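Local coordinates for intracellular protein transport protein USO1 (Saccharomyces cerevisiae S288c, PDB 6LSU) that is required for protein transport from the endoplasmic reticulum to the Golgi complex, seen here as the globular head of a coiled-coil tether, at residues Val405-Leu408 / Ile409-Leu413; Lys648-Phe651 / Glu652-Lys656. All coordinates share one frame; numbering follows the deposited sequence.

Contact 1. Residues Val405-Leu408 / Ile409-Leu413; sequences VSIL and INWML
Ile407 and Trp411, one turn apart on helix 404-414, make the close side-chain contact here. The two side chains lie side by side and point the same way. The methyl CG2 of Ile407, a buried residue, sits over one face of the indole, above its five-membered ring. It is 3.7 Å from the ring centroid and 16° off the ring normal, a CH-pi contact. The branch gets there because CG2 is anti to the backbone N of Ile407 and CG1 lies beside it (chi1 -53°). CG2 comes nearest the indole at Trp411 NE1, 3.6 Å away. The amide OD1 of Asn410 lies at the edge of the ring, in its plane, while its ND2 bonds to the carbonyl of Lys496. Phe346 meets the indole edge-to-face.

Val405 and Ile409 pack more loosely on another side of the helix. Val405 CG1 and Ile409 CD1 are 4.1 Å apart. Ile409 CG1 lies closer to the backbone, 3.4 Å from Val405 O. Leu408 is buried and turns to Cys427 and Leu430 of helix 421-435 and to Leu359 of helix 354-366. Ser406 and Asn410, like Val405 and Trp411, are partly exposed; a backbone bond from Asn410 N to Ser406 O (2.9 Å) joins them.

Trp411 N bonds to Ile407 O at 2.9 Å, and Met412 N to Leu408 O at 2.8 Å. The N-H of residue i+4 bonds to the C=O of residue i, as in any alpha-helix. This helix belongs to ARM 7 of the head, and its buried residues pack on neighbouring helices and on strand 380-384.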
# COMPACT_ATOMS: atom_id res chain seq x y z
N VAL A 405 18.44 11.96 -2.87
CA VAL A 405 19.04 10.62 -2.61
C VAL A 405 19.74 10.64 -1.23
O VAL A 405 19.61 9.68 -0.49
CB VAL A 405 19.97 10.18 -3.74
CG1 VAL A 405 20.71 8.91 -3.39
CG2 VAL A 405 19.16 10.01 -5.00
N SER A 406 20.50 11.70 -0.94
CA SER A 406 21.12 11.94 0.40
C SER A 406 20.06 11.84 1.52
O SER A 406 20.29 11.04 2.46
CB SER A 406 21.84 13.28 0.39
OG SER A 406 22.98 13.18 -0.46
N ILE A 407 18.93 12.55 1.44
CA ILE A 407 17.86 12.48 2.49
C ILE A 407 17.38 11.03 2.66
O ILE A 407 17.12 10.63 3.72
CB ILE A 407 16.68 13.40 2.20
CG1 ILE A 407 17.14 14.84 1.96
CG2 ILE A 407 15.66 13.36 3.35
CD1 ILE A 407 16.01 15.76 1.83
N LEU A 408 17.22 10.29 1.59
CA LEU A 408 16.73 8.91 1.69
C LEU A 408 17.72 8.11 2.56
O LEU A 408 17.30 7.46 3.48
CB LEU A 408 16.58 8.30 0.29
CG LEU A 408 15.41 8.86 -0.50
CD1 LEU A 408 15.35 8.21 -1.87
CD2 LEU A 408 14.07 8.62 0.19
N ILE A 409 18.99 8.20 2.23
CA ILE A 409 20.06 7.41 2.88
C ILE A 409 20.14 7.84 4.33
O ILE A 409 20.22 7.00 5.20
CB ILE A 409 21.38 7.60 2.14
CG1 ILE A 409 21.28 6.94 0.76
CG2 ILE A 409 22.50 7.01 2.97
CD1 ILE A 409 22.47 7.17 -0.16
N ASN A 410 19.99 9.13 4.56
CA ASN A 410 20.05 9.66 5.92
C ASN A 410 18.86 9.12 6.70
O ASN A 410 19.04 8.70 7.85
CB ASN A 410 20.09 11.18 5.84
CG ASN A 410 20.03 11.72 7.23
OD1 ASN A 410 18.94 11.95 7.74
ND2 ASN A 410 21.20 11.78 7.82
N TRP A 411 17.67 9.16 6.14
CA TRP A 411 16.44 8.79 6.86
C TRP A 411 16.49 7.30 7.12
O TRP A 411 16.27 6.90 8.30
CB TRP A 411 15.18 9.16 6.09
CG TRP A 411 14.79 10.58 6.31
CD1 TRP A 411 15.57 11.59 6.74
CD2 TRP A 411 13.50 11.15 6.06
NE1 TRP A 411 14.86 12.76 6.78
CE2 TRP A 411 13.58 12.50 6.41
CE3 TRP A 411 12.29 10.63 5.62
CZ2 TRP A 411 12.50 13.36 6.27
CZ3 TRP A 411 11.21 11.47 5.52
CH2 TRP A 411 11.32 12.82 5.84
N MET A 412 16.83 6.55 6.07
CA MET A 412 16.97 5.09 6.14
C MET A 412 17.87 4.71 7.34
O MET A 412 17.47 3.75 8.09
CB MET A 412 17.56 4.51 4.84
CG MET A 412 17.35 3.04 4.80
SD MET A 412 18.04 2.29 3.34
CE MET A 412 19.64 3.05 3.37
N LEU A 413 19.03 5.37 7.48
CA LEU A 413 20.14 4.93 8.39
C LEU A 413 19.94 5.49 9.79
O LEU A 413 19.96 4.67 10.72
CB LEU A 413 21.50 5.42 7.87
CG LEU A 413 21.97 4.81 6.57
CD1 LEU A 413 23.32 5.35 6.16
CD2 LEU A 413 22.04 3.30 6.68

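Contact 2. Residues Lys648-Phe651 / Glu652-Lys656; sequences KEYF and EFITK
The rings of Tyr650 and Phe651 each carry an aliphatic group from one turn further along the helix. Ile654 CG1 lies over one face of the Tyr650 ring. It is 3.8 Å from the centroid and 20° off the normal, so the contact is CH-pi. It is displaced toward the hydroxyl end, with Tyr650 CZ its nearest ring atom at 3.6 Å. The methyl CG2 of Thr655 lies over one face of the Phe651 ring, 3.5 Å from the centroid and 25° off the normal. This too is CH-pi, shifted toward Phe651 CE1 and CZ. Ile654 CD1 reaches the edge of the Phe653 ring, in its plane. Phe645 meets Tyr650 and Phe653 edge-to-face, and Tyr636 meets the Phe651 ring at a slant.

With chi1 at 177°, CG of Phe651 lies opposite the backbone N and beside the carbonyl carbon, and the ring runs along the helix to Thr655. In Thr655, CG2 is anti to the carbonyl carbon and faces the ring, while OG1 turns back to the helix backbone.

Phe651 O accepts a bond from Thr655 N, 2.8 Å away. The OG1 of Thr655 also lies next to this oxygen, but the modelled approach is so short that a second bond there is doubtful. Ile654 N bonds to Tyr650 O at 3.0 Å, and Glu652 N to Lys648 O at 3.0 Å. On the exposed side, Glu652 OE1 and Lys656 NZ form a long salt bridge of 3.6 Å.

Tyr650 OH bonds to Leu632 O. Helix 647-658 lies against two neighbours: Tyr650, Phe653 and Ile654 touch helix 604-614, and Tyr650 also packs on Ala635 and Tyr636 of helix 622-637.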
# COMPACT_ATOMS: atom_id res chain seq x y z
N LYS A 648 43.15 -27.27 0.94
CA LYS A 648 43.29 -28.57 1.66
C LYS A 648 43.67 -28.28 3.12
O LYS A 648 43.14 -28.95 4.04
CB LYS A 648 44.25 -29.52 0.91
CG LYS A 648 45.10 -28.88 -0.19
CD LYS A 648 46.16 -29.78 -0.80
CE LYS A 648 47.47 -29.05 -1.07
NZ LYS A 648 48.59 -30.00 -1.27
N GLU A 649 44.49 -27.24 3.37
CA GLU A 649 44.86 -26.84 4.76
C GLU A 649 43.59 -26.35 5.48
O GLU A 649 43.37 -26.71 6.66
CB GLU A 649 45.97 -25.79 4.75
CG GLU A 649 47.04 -26.07 5.80
CD GLU A 649 47.80 -24.88 6.34
OE1 GLU A 649 47.57 -23.74 5.86
OE2 GLU A 649 48.61 -25.09 7.27
N TYR A 650 42.76 -25.55 4.81
CA TYR A 650 41.53 -24.94 5.41
C TYR A 650 40.45 -26.02 5.58
O TYR A 650 39.73 -25.97 6.57
CB TYR A 650 41.01 -23.79 4.56
CG TYR A 650 39.73 -23.17 5.07
CD1 TYR A 650 39.76 -22.30 6.14
CD2 TYR A 650 38.52 -23.40 4.45
CE1 TYR A 650 38.61 -21.69 6.61
CE2 TYR A 650 37.36 -22.83 4.94
CZ TYR A 650 37.40 -21.96 6.01
OH TYR A 650 36.26 -21.38 6.51
N PHE A 651 40.38 -26.96 4.65
CA PHE A 651 39.49 -28.15 4.72
C PHE A 651 39.78 -28.97 5.98
O PHE A 651 38.80 -29.30 6.69
CB PHE A 651 39.65 -29.08 3.52
CG PHE A 651 38.79 -30.31 3.64
CD1 PHE A 651 37.42 -30.22 3.50
CD2 PHE A 651 39.34 -31.56 3.90
CE1 PHE A 651 36.61 -31.35 3.62
CE2 PHE A 651 38.53 -32.69 4.02
CZ PHE A 651 37.17 -32.58 3.88
N GLU A 652 41.06 -29.33 6.20
CA GLU A 652 41.51 -30.13 7.38
C GLU A 652 41.18 -29.33 8.64
O GLU A 652 40.60 -29.89 9.58
CB GLU A 652 43.02 -30.45 7.32
CG GLU A 652 43.46 -31.35 6.16
CD GLU A 652 43.14 -32.84 6.23
OE1 GLU A 652 42.68 -33.32 7.28
OE2 GLU A 652 43.34 -33.53 5.21
N PHE A 653 41.49 -28.05 8.61
CA PHE A 653 41.33 -27.12 9.75
C PHE A 653 39.86 -27.05 10.19
O PHE A 653 39.61 -26.98 11.40
CB PHE A 653 41.83 -25.75 9.31
CG PHE A 653 41.84 -24.71 10.39
CD1 PHE A 653 40.69 -24.03 10.72
CD2 PHE A 653 43.01 -24.40 11.06
CE1 PHE A 653 40.71 -23.04 11.69
CE2 PHE A 653 43.03 -23.41 12.03
CZ PHE A 653 41.87 -22.74 12.34
N ILE A 654 38.93 -27.02 9.22
CA ILE A 654 37.45 -26.96 9.47
C ILE A 654 36.93 -28.36 9.85
O ILE A 654 36.21 -28.46 10.86
CB ILE A 654 36.72 -26.39 8.23
CG1 ILE A 654 36.89 -24.87 8.09
CG2 ILE A 654 35.26 -26.78 8.22
CD1 ILE A 654 37.09 -24.12 9.40
N THR A 655 37.27 -29.40 9.09
CA THR A 655 36.73 -30.77 9.28
C THR A 655 37.22 -31.38 10.59
O THR A 655 36.38 -31.96 11.30
CB THR A 655 37.17 -31.71 8.16
OG1 THR A 655 38.54 -31.39 7.93
CG2 THR A 655 36.36 -31.55 6.89
N LYS A 656 38.52 -31.30 10.89
CA LYS A 656 39.09 -31.87 12.14
C LYS A 656 38.39 -31.21 13.34
O LYS A 656 37.90 -31.96 14.20
CB LYS A 656 40.62 -31.74 12.18
CG LYS A 656 41.36 -32.74 11.30
CD LYS A 656 42.88 -32.56 11.29
CE LYS A 656 43.60 -33.37 10.24
NZ LYS A 656 43.49 -34.84 10.48

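How the contacts relate
Each contact runs along about two and a half turns of one helix in the globular head. Their centres are 43 Å apart and their nearest atoms about 28 Å apart, so they do not touch. The centre of contact 1 lies about 21 Å, and that of contact 2 about 50 Å, from the centre of the chain. Contact 1 is the more interior, with four of its eight touching residues buried and none exposed; contact 2 has three buried and three exposed. Contact 1 has one aromatic ring, contact 2 three rings and exposed charged residues. They share no helix. Contact 1 packs on helices and on strand 380-384; contact 2 packs on helices 604-614 and 622-637.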